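PDB 6K4X: metallo-beta-lactamase, which hydrolyses the amide bond of beta-lactam rings with two zinc ions, as a subclass B3 metallo-beta-lactamase of Serratia marcescens. Local coordinates for residues A[17-22]-A[58-63]; A[27-32]-A[170-175]; A[176-179]-A[185-188]. One frame throughout, in Å; residues are numbered along the deposited sequence.

How the interactions relate
Interactions 1 and 2 meet in the seven-stranded sheet, where strands 18-20 and 29-31 are antiparallel neighbours. Their centres are 12 Å apart. The backbone hydrogen bond from Leu30 N to His19 O (2.8 Å) joins them. Interaction 1 is on the outer side of this sheet, away from the zinc site. Interaction 2 lies between the two sheets. Its segment 170-175 runs straight on into segment 176-179 of interaction 3, so Ser175 and Thr177 both reach the carboxylate of the bound inhibitor. Interactions 2 and 3 have centres 24 Å apart. The centres of interactions 1 and 3 are 35 Å apart, on opposite sides of the chain's centre.

Interaction 1: A[17-22]-A[58-63]; sequences NTHYVG and MGFKLS
His19 and Met58 both carry CG anti to the carbonyl carbon (chi1 -43° and -65°). This turns the imidazole and the thioether chain toward each other. Bends at chi2 and chi3 of Met58 then bring its methyl CE to the ring. The contact belongs to the alpha-beta/beta-alpha fold of metallo-beta-lactamases. It joins strand 18-20, near one border of the seven-stranded sheet, to the loop that follows helix 47-57 on the outer side of that sheet.

Met58 CE approaches the imidazole obliquely and lies 3.7 Å from His19 ND1. Phe60 meets another part of the same ring. Its CE2 is 3.9 Å from His19 NE2 and 4.0 Å from His19 CD2. The two ring planes are inclined at 44°, with centroids 5.5 Å apart. The pair is therefore neither a parallel stack nor a T-shaped one.

No hydrogen bond crosses between the segments. The imidazole is nevertheless held by both nitrogens: ND1 is bonded to Thr13 OG1 and NE2 to Ser32 OG. These two bonds should fix the rotation of the ring, and the apolar groups pack against a ring already set in place. Thr13 is in strand 12-15 and Ser32 directly follows strand 29-31, the two neighbours of strand 18-20, so His19 also ties its strand to its surroundings. Phe60 also meets the His37 ring edge-to-face and packs on Ile55 of helix 47-57.

Gly59 lies between the two contact residues. It is the first residue after helix 47-57 to leave helical backbone angles; with positive phi it forms a Schellman motif. The turn here is consistent with Met58 and Phe60 both facing the strand. Just past the strand, Val21 CG1 lies 4.3 Å from Met58 CG.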
loop_
_atom_site.group_PDB
_atom_site.type_symbol
_atom_site.label_atom_id
_atom_site.label_comp_id
_atom_site.label_asym_id
_atom_site.label_seq_id
_atom_site.Cartn_x
_atom_site.Cartn_y
_atom_site.Cartn_z
ATOM N N ASN A 17 -11.657 0.231 13.262
ATOM C CA ASN A 17 -11.252 1.562 12.827
ATOM C C ASN A 17 -10.454 1.553 11.511
ATOM O O ASN A 17 -9.776 2.555 11.228
ATOM C CB ASN A 17 -10.454 2.267 13.923
ATOM C CG ASN A 17 -9.178 1.540 14.298
ATOM O OD1 ASN A 17 -9.088 0.307 14.224
ATOM N ND2 ASN A 17 -8.180 2.274 14.752
ATOM N N THR A 18 -10.523 0.458 10.745
ATOM C CA THR A 18 -9.904 0.381 9.436
ATOM C C THR A 18 -10.959 0.625 8.362
ATOM O O THR A 18 -11.896 -0.172 8.242
ATOM C CB THR A 18 -9.283 -1.000 9.196
ATOM O OG1 THR A 18 -8.192 -1.199 10.106
ATOM C CG2 THR A 18 -8.770 -1.173 7.790
ATOM N N HIS A 19 -10.769 1.689 7.594
ATOM C CA HIS A 19 -11.750 2.115 6.575
ATOM C C HIS A 19 -11.074 2.162 5.205
ATOM O O HIS A 19 -9.956 2.709 5.093
ATOM C CB HIS A 19 -12.322 3.501 6.898
ATOM C CG HIS A 19 -12.661 3.676 8.338
ATOM N ND1 HIS A 19 -13.796 3.139 8.906
ATOM C CD2 HIS A 19 -11.964 4.261 9.332
ATOM C CE1 HIS A 19 -13.790 3.443 10.198
ATOM N NE2 HIS A 19 -12.667 4.111 10.489
ATOM N N TYR A 20 -11.720 1.621 4.178
ATOM C CA TYR A 20 -11.276 1.792 2.823
ATOM C C TYR A 20 -11.759 3.148 2.316
ATOM O O TYR A 20 -12.955 3.421 2.343
ATOM C CB TYR A 20 -11.811 0.670 1.942
ATOM C CG TYR A 20 -11.270 0.678 0.536
ATOM C CD1 TYR A 20 -11.787 1.520 -0.436
ATOM C CD2 TYR A 20 -10.211 -0.150 0.189
ATOM C CE1 TYR A 20 -11.277 1.509 -1.723
ATOM C CE2 TYR A 20 -9.707 -0.176 -1.100
ATOM C CZ TYR A 20 -10.231 0.666 -2.060
ATOM O OH TYR A 20 -9.731 0.620 -3.333
ATOM N N VAL A 21 -10.812 3.982 1.866
ATOM C CA VAL A 21 -11.094 5.307 1.376
ATOM C C VAL A 21 -10.459 5.546 0.004
ATOM O O VAL A 21 -10.386 6.690 -0.452
ATOM C CB VAL A 21 -10.668 6.397 2.376
ATOM C CG1 VAL A 21 -11.504 6.344 3.640
ATOM C CG2 VAL A 21 -9.184 6.362 2.684
ATOM N N GLY A 22 -9.981 4.485 -0.657
ATOM C CA GLY A 22 -9.356 4.607 -1.959
ATOM C C GLY A 22 -10.348 4.752 -3.103
ATOM O O GLY A 22 -11.544 5.040 -2.952
ATOM N N MET A 58 -16.650 9.508 5.626
ATOM C CA MET A 58 -16.587 8.602 6.773
ATOM C C MET A 58 -16.623 9.390 8.089
ATOM O O MET A 58 -16.552 8.801 9.169
ATOM C CB MET A 58 -15.334 7.732 6.688
ATOM C CG MET A 58 -15.355 6.796 5.479
ATOM S SD MET A 58 -16.782 5.680 5.388
ATOM C CE MET A 58 -16.390 4.504 6.677
ATOM N N GLY A 59 -16.812 10.703 8.007
ATOM C CA GLY A 59 -17.048 11.539 9.187
ATOM C C GLY A 59 -15.807 12.186 9.747
ATOM O O GLY A 59 -15.876 12.693 10.877
ATOM N N PHE A 60 -14.673 12.106 9.051
ATOM C CA PHE A 60 -13.401 12.550 9.603
ATOM C C PHE A 60 -12.971 13.865 8.957
ATOM O O PHE A 60 -13.342 14.152 7.829
ATOM C CB PHE A 60 -12.355 11.445 9.450
ATOM C CG PHE A 60 -12.750 10.176 10.150
ATOM C CD1 PHE A 60 -12.874 10.127 11.527
ATOM C CD2 PHE A 60 -13.056 9.035 9.432
ATOM C CE1 PHE A 60 -13.269 8.965 12.169
ATOM C CE2 PHE A 60 -13.420 7.867 10.073
ATOM C CZ PHE A 60 -13.557 7.842 11.439
ATOM N N LYS A 61 -12.086 14.584 9.651
ATOM C CA LYS A 61 -11.508 15.818 9.150
ATOM C C LYS A 61 -10.113 15.571 8.592
ATOM O O LYS A 61 -9.298 14.876 9.203
ATOM C CB LYS A 61 -11.355 16.824 10.286
ATOM C CG LYS A 61 -12.661 17.256 10.933
ATOM C CD LYS A 61 -12.469 18.143 12.155
ATOM C CE LYS A 61 -11.753 19.439 11.843
ATOM N NZ LYS A 61 -10.342 19.400 12.296
ATOM N N LEU A 62 -9.834 16.172 7.441
ATOM C CA LEU A 62 -8.524 16.025 6.813
ATOM C C LEU A 62 -7.428 16.531 7.760
ATOM O O LEU A 62 -6.345 15.965 7.831
ATOM C CB LEU A 62 -8.491 16.790 5.488
ATOM C CG LEU A 62 -9.451 16.288 4.413
ATOM C CD1 LEU A 62 -9.169 16.982 3.090
ATOM C CD2 LEU A 62 -9.379 14.787 4.251
ATOM N N SER A 63 -7.702 17.598 8.516
ATOM C CA SER A 63 -6.691 18.191 9.376
ATOM C C SER A 63 -6.291 17.248 10.518
ATOM O O SER A 63 -5.265 17.451 11.136
ATOM C CB SER A 63 -7.153 19.520 9.926
ATOM O OG SER A 63 -8.304 19.361 10.698
#

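Interaction 2: A[27-32]-A[170-175]; sequences SAVLLS and VVFADS. With D0U (4-azanyl-2-sulfanyl-benzoic acid), chain E.
Apolar packing carries this contact. The Val29 and Phe172 side chains run past one another, pointing opposite ways, and the methyl CG2 of Val29 comes to the edge of the phenyl ring, in its plane. Val29 CG2 is 3.6 Å from Phe172 CE2 and 3.7 Å from Phe172 CD2. Val29 CB follows at 3.9 Å from Phe172 CE2. Phe172 has CG anti to the backbone N (chi1 -164°), which extends the ring from its strand across to the other sheet. Val40 of strand 37-40 packs on it as well.

Further round the ring, Phe172 CZ reaches Ser27. It is 3.7 Å from Ser27 CB and equally far from Ser27 O, which lies at the ring edge. The CA of Ala28 also sits near the ring plane. The ring thus presents its rim to three consecutive residues.

Hydrogen bonds do not cross between the segments. The buried hydroxyl of Ser27 is bonded to the backbone O of Ala213, the end of strand 210-213 in the second sheet. In the other segment, Asp174 OD1 bonds to ND1 of the zinc ligand His72. This second-shell carboxylate probably orients the imidazole and makes it more electron-rich. A weak bond from Ser175 N also ends on Asp174 OD1.

Inhibitor binding involves the last residue. Ser175 OG donates to carboxylate O2 of 4-amino-2-sulfanylbenzoic acid at 2.7 Å. Ser175 CB lies 3.2 Å from the other carboxylate oxygen, O1 of the inhibitor.

Phe172 thus fills part of the core between the two sheets of the alpha-beta/beta-alpha sandwich. Its strand leads directly to the dinuclear zinc site, which in this family lies at one edge of that sandwich.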
loop_
_atom_site.group_PDB
_atom_site.type_symbol
_atom_site.label_atom_id
_atom_site.label_comp_id
_atom_site.label_asym_id
_atom_site.label_seq_id
_atom_site.Cartn_x
_atom_site.Cartn_y
_atom_site.Cartn_z
ATOM N N SER A 27 -6.103 0.931 -3.662
ATOM C CA SER A 27 -6.423 0.986 -2.274
ATOM C C SER A 27 -5.826 2.224 -1.608
ATOM O O SER A 27 -4.705 2.618 -1.864
ATOM C CB SER A 27 -5.917 -0.226 -1.560
ATOM O OG SER A 27 -6.549 -1.391 -2.055
ATOM N N ALA A 28 -6.594 2.762 -0.661
ATOM C CA ALA A 28 -6.104 3.670 0.347
ATOM C C ALA A 28 -6.918 3.371 1.599
ATOM O O ALA A 28 -8.103 3.031 1.510
ATOM C CB ALA A 28 -6.208 5.126 -0.064
ATOM N N VAL A 29 -6.271 3.445 2.757
ATOM C CA VAL A 29 -6.923 3.088 3.993
ATOM C C VAL A 29 -6.760 4.218 4.994
ATOM O O VAL A 29 -5.657 4.739 5.185
ATOM C CB VAL A 29 -6.376 1.762 4.545
ATOM C CG1 VAL A 29 -6.652 1.590 6.030
ATOM C CG2 VAL A 29 -6.947 0.594 3.765
ATOM N N LEU A 30 -7.845 4.522 5.707
ATOM C CA LEU A 30 -7.772 5.385 6.857
ATOM C C LEU A 30 -7.886 4.547 8.120
ATOM O O LEU A 30 -8.865 3.810 8.292
ATOM C CB LEU A 30 -8.893 6.413 6.804
ATOM C CG LEU A 30 -8.762 7.525 7.838
ATOM C CD1 LEU A 30 -7.715 8.538 7.429
ATOM C CD2 LEU A 30 -10.085 8.201 8.085
ATOM N N LEU A 31 -6.887 4.677 8.984
ATOM C CA LEU A 31 -6.910 4.083 10.290
ATOM C C LEU A 31 -7.228 5.200 11.276
ATOM O O LEU A 31 -6.420 6.113 11.430
ATOM C CB LEU A 31 -5.547 3.472 10.585
ATOM C CG LEU A 31 -5.447 2.696 11.888
ATOM C CD1 LEU A 31 -6.362 1.480 11.908
ATOM C CD2 LEU A 31 -4.015 2.269 12.154
ATOM N N SER A 32 -8.416 5.161 11.877
ATOM C CA SER A 32 -8.948 6.322 12.581
ATOM C C SER A 32 -8.777 6.194 14.097
ATOM O O SER A 32 -8.743 5.098 14.658
ATOM C CB SER A 32 -10.387 6.566 12.244
ATOM O OG SER A 32 -11.173 5.427 12.548
ATOM N N VAL A 170 -4.328 -6.652 10.619
ATOM C CA VAL A 170 -4.562 -6.076 9.303
ATOM C C VAL A 170 -3.222 -5.791 8.641
ATOM O O VAL A 170 -2.292 -5.302 9.275
ATOM C CB VAL A 170 -5.378 -4.783 9.422
ATOM C CG1 VAL A 170 -5.713 -4.219 8.056
ATOM C CG2 VAL A 170 -6.633 -4.994 10.245
ATOM N N VAL A 171 -3.125 -6.126 7.358
ATOM C CA VAL A 171 -1.921 -5.936 6.555
ATOM C C VAL A 171 -2.298 -5.130 5.318
ATOM O O VAL A 171 -3.182 -5.553 4.574
ATOM C CB VAL A 171 -1.306 -7.285 6.149
ATOM C CG1 VAL A 171 -0.088 -7.071 5.269
ATOM C CG2 VAL A 171 -0.985 -8.154 7.358
ATOM N N PHE A 172 -1.634 -3.996 5.097
ATOM C CA PHE A 172 -1.723 -3.265 3.839
ATOM C C PHE A 172 -0.520 -3.684 3.021
ATOM O O PHE A 172 0.614 -3.302 3.303
ATOM C CB PHE A 172 -1.806 -1.758 4.084
ATOM C CG PHE A 172 -2.268 -0.962 2.892
ATOM C CD1 PHE A 172 -1.515 -0.897 1.738
ATOM C CD2 PHE A 172 -3.470 -0.297 2.917
ATOM C CE1 PHE A 172 -1.938 -0.157 0.645
ATOM C CE2 PHE A 172 -3.878 0.454 1.837
ATOM C CZ PHE A 172 -3.118 0.529 0.701
ATOM N N ALA A 173 -0.767 -4.580 2.070
ATOM C CA ALA A 173 0.303 -5.301 1.381
ATOM C C ALA A 173 0.807 -4.493 0.182
ATOM O O ALA A 173 0.047 -4.201 -0.744
ATOM C CB ALA A 173 -0.200 -6.658 0.973
ATOM N N ASP A 174 2.092 -4.154 0.214
ATOM C CA ASP A 174 2.724 -3.562 -0.942
ATOM C C ASP A 174 2.731 -4.564 -2.096
ATOM O O ASP A 174 2.586 -5.785 -1.911
ATOM C CB ASP A 174 4.150 -3.143 -0.622
ATOM C CG ASP A 174 4.773 -2.247 -1.674
ATOM O OD1 ASP A 174 4.022 -1.653 -2.443
ATOM O OD2 ASP A 174 6.022 -2.114 -1.630
ATOM N N SER A 175 2.876 -4.033 -3.310
ATOM C CA SER A 175 3.070 -4.832 -4.526
ATOM C C SER A 175 4.378 -5.608 -4.466
ATOM O O SER A 175 5.425 -5.070 -4.143
ATOM C CB SER A 175 3.025 -3.953 -5.731
ATOM O OG SER A 175 1.805 -3.242 -5.749
HETATM O O2 D0U E . 1.761 -2.165 -8.207
HETATM C C7 D0U E . 1.948 -3.062 -9.058
HETATM O O1 D0U E . 1.950 -4.289 -8.749
HETATM C C3 D0U E . 2.202 -2.729 -10.485
HETATM C C2 D0U E . 2.145 -3.820 -11.396
HETATM C C4 D0U E . 2.470 -1.431 -10.954
HETATM S S1 D0U E . 2.478 0.041 -10.091
HETATM C C5 D0U E . 2.714 -1.289 -12.339
HETATM C C6 D0U E . 2.677 -2.361 -13.234
HETATM N N1 D0U E . 2.886 -2.172 -14.594
HETATM C C1 D0U E . 2.371 -3.604 -12.755
#

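Interaction 3: A[176-179]-A[185-188]; sequences LTAV and RFSD. With D0U (4-azanyl-2-sulfanyl-benzoic acid), chain E.
The Phe186 ring has the methyl of Ala178 over one face, 3.8 Å above the plane and offset toward the rim. This is a CH-pi contact, with Ala178 CB 4.2 Å from the ring centroid. The contact lies in the loop between strand 166-173 and helix 190-205 of the metallo-beta-lactamase fold, beside the inhibitor pocket. Phe186 CZ is also 3.6 Å from Val179 N, which approaches obliquely. The ring of Tyr184 meets that of Phe186 edge-to-face, and Pro112 and Val192 pack around it.

The Arg185 guanidinium has Ser187 CB over one face and the Asp188 carboxylate at its edge. Arg185 NH2 and Asp188 OD1 form a salt bridge of 2.9 Å. It spans the short 3-10 turn at 186-188.

Ala178 directs its methyl to Phe186, while its two neighbours serve the pocket. Val179 chi1 is 52°, which sets CG1 between the backbone N and the carbonyl carbon and CG2 anti to the N. Both methyls lie by the inhibitor's amino end, CG1 nearest C1 and C6, CG2 3.6 Å from N1. The backbone O of Thr177 accepts a bond from ND1 of the zinc ligand His150. Thr177 OG1 donates to O1 of the inhibitor carboxylate at 2.8 Å.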
loop_
_atom_site.group_PDB
_atom_site.type_symbol
_atom_site.label_atom_id
_atom_site.label_comp_id
_atom_site.label_asym_id
_atom_site.label_seq_id
_atom_site.Cartn_x
_atom_site.Cartn_y
_atom_site.Cartn_z
ATOM N N LEU A 176 4.296 -6.881 -4.872
ATOM C CA LEU A 176 5.445 -7.781 -4.911
ATOM C C LEU A 176 5.729 -8.242 -6.343
ATOM O O LEU A 176 6.255 -9.350 -6.548
ATOM C CB LEU A 176 5.163 -8.988 -4.026
ATOM C CG LEU A 176 4.818 -8.685 -2.573
ATOM C CD1 LEU A 176 4.568 -9.979 -1.818
ATOM C CD2 LEU A 176 5.894 -7.844 -1.897
ATOM N N THR A 177 5.367 -7.418 -7.331
ATOM C CA THR A 177 5.317 -7.834 -8.718
ATOM C C THR A 177 6.618 -7.506 -9.456
ATOM O O THR A 177 7.094 -6.365 -9.488
ATOM C CB THR A 177 4.134 -7.157 -9.399
ATOM O OG1 THR A 177 4.254 -5.752 -9.168
ATOM C CG2 THR A 177 2.811 -7.686 -8.895
ATOM N N ALA A 178 7.120 -8.505 -10.167
ATOM C CA ALA A 178 8.240 -8.380 -11.100
ATOM C C ALA A 178 7.686 -7.908 -12.443
ATOM O O ALA A 178 6.987 -8.647 -13.177
ATOM C CB ALA A 178 8.947 -9.705 -11.247
ATOM N N VAL A 179 7.891 -6.625 -12.729
ATOM C CA VAL A 179 7.428 -5.986 -13.984
ATOM C C VAL A 179 8.529 -5.014 -14.391
ATOM O O VAL A 179 9.236 -4.484 -13.562
ATOM C CB VAL A 179 6.069 -5.290 -13.779
ATOM C CG1 VAL A 179 6.107 -4.350 -12.596
ATOM C CG2 VAL A 179 5.522 -4.533 -14.983
ATOM N N ARG A 185 16.402 -6.853 -17.889
ATOM C CA ARG A 185 16.485 -8.285 -17.671
ATOM C C ARG A 185 16.651 -8.555 -16.178
ATOM O O ARG A 185 17.703 -8.236 -15.588
ATOM C CB ARG A 185 17.649 -8.843 -18.499
ATOM C CG ARG A 185 17.761 -10.353 -18.450
ATOM C CD ARG A 185 18.716 -10.884 -19.497
ATOM N NE ARG A 185 18.561 -12.323 -19.694
ATOM C CZ ARG A 185 19.293 -13.273 -19.138
ATOM N NH1 ARG A 185 18.950 -14.531 -19.332
ATOM N NH2 ARG A 185 20.319 -12.978 -18.359
ATOM N N PHE A 186 15.653 -9.194 -15.564
ATOM C CA PHE A 186 15.734 -9.467 -14.138
ATOM C C PHE A 186 16.932 -10.369 -13.847
ATOM O O PHE A 186 17.569 -10.209 -12.797
ATOM C CB PHE A 186 14.464 -10.143 -13.620
ATOM C CG PHE A 186 13.389 -9.154 -13.276
ATOM C CD1 PHE A 186 13.319 -8.602 -12.007
ATOM C CD2 PHE A 186 12.471 -8.739 -14.233
ATOM C CE1 PHE A 186 12.375 -7.634 -11.706
ATOM C CE2 PHE A 186 11.496 -7.809 -13.910
ATOM C CZ PHE A 186 11.453 -7.251 -12.651
ATOM N N SER A 187 17.212 -11.310 -14.747
ATOM C CA SER A 187 18.277 -12.264 -14.556
ATOM C C SER A 187 19.648 -11.577 -14.476
ATOM O O SER A 187 20.627 -12.225 -14.084
ATOM C CB SER A 187 18.254 -13.305 -15.644
ATOM O OG SER A 187 17.060 -14.069 -15.627
ATOM N N ASP A 188 19.759 -10.325 -14.898
ATOM C CA ASP A 188 21.008 -9.589 -14.834
ATOM C C ASP A 188 21.114 -8.792 -13.530
ATOM O O ASP A 188 22.160 -8.175 -13.307
ATOM C CB ASP A 188 21.143 -8.631 -16.016
ATOM C CG ASP A 188 21.357 -9.271 -17.370
ATOM O OD1 ASP A 188 21.477 -10.494 -17.428
ATOM O OD2 ASP A 188 21.381 -8.493 -18.346
HETATM O O2 D0U E . 1.761 -2.165 -8.207
HETATM C C7 D0U E . 1.948 -3.062 -9.058
HETATM O O1 D0U E . 1.950 -4.289 -8.749
HETATM C C3 D0U E . 2.202 -2.729 -10.485
HETATM C C2 D0U E . 2.145 -3.820 -11.396
HETATM C C4 D0U E . 2.470 -1.431 -10.954
HETATM S S1 D0U E . 2.478 0.041 -10.091
HETATM C C5 D0U E . 2.714 -1.289 -12.339
HETATM C C6 D0U E . 2.677 -2.361 -13.234
HETATM N N1 D0U E . 2.886 -2.172 -14.594
HETATM C C1 D0U E . 2.371 -3.604 -12.755
#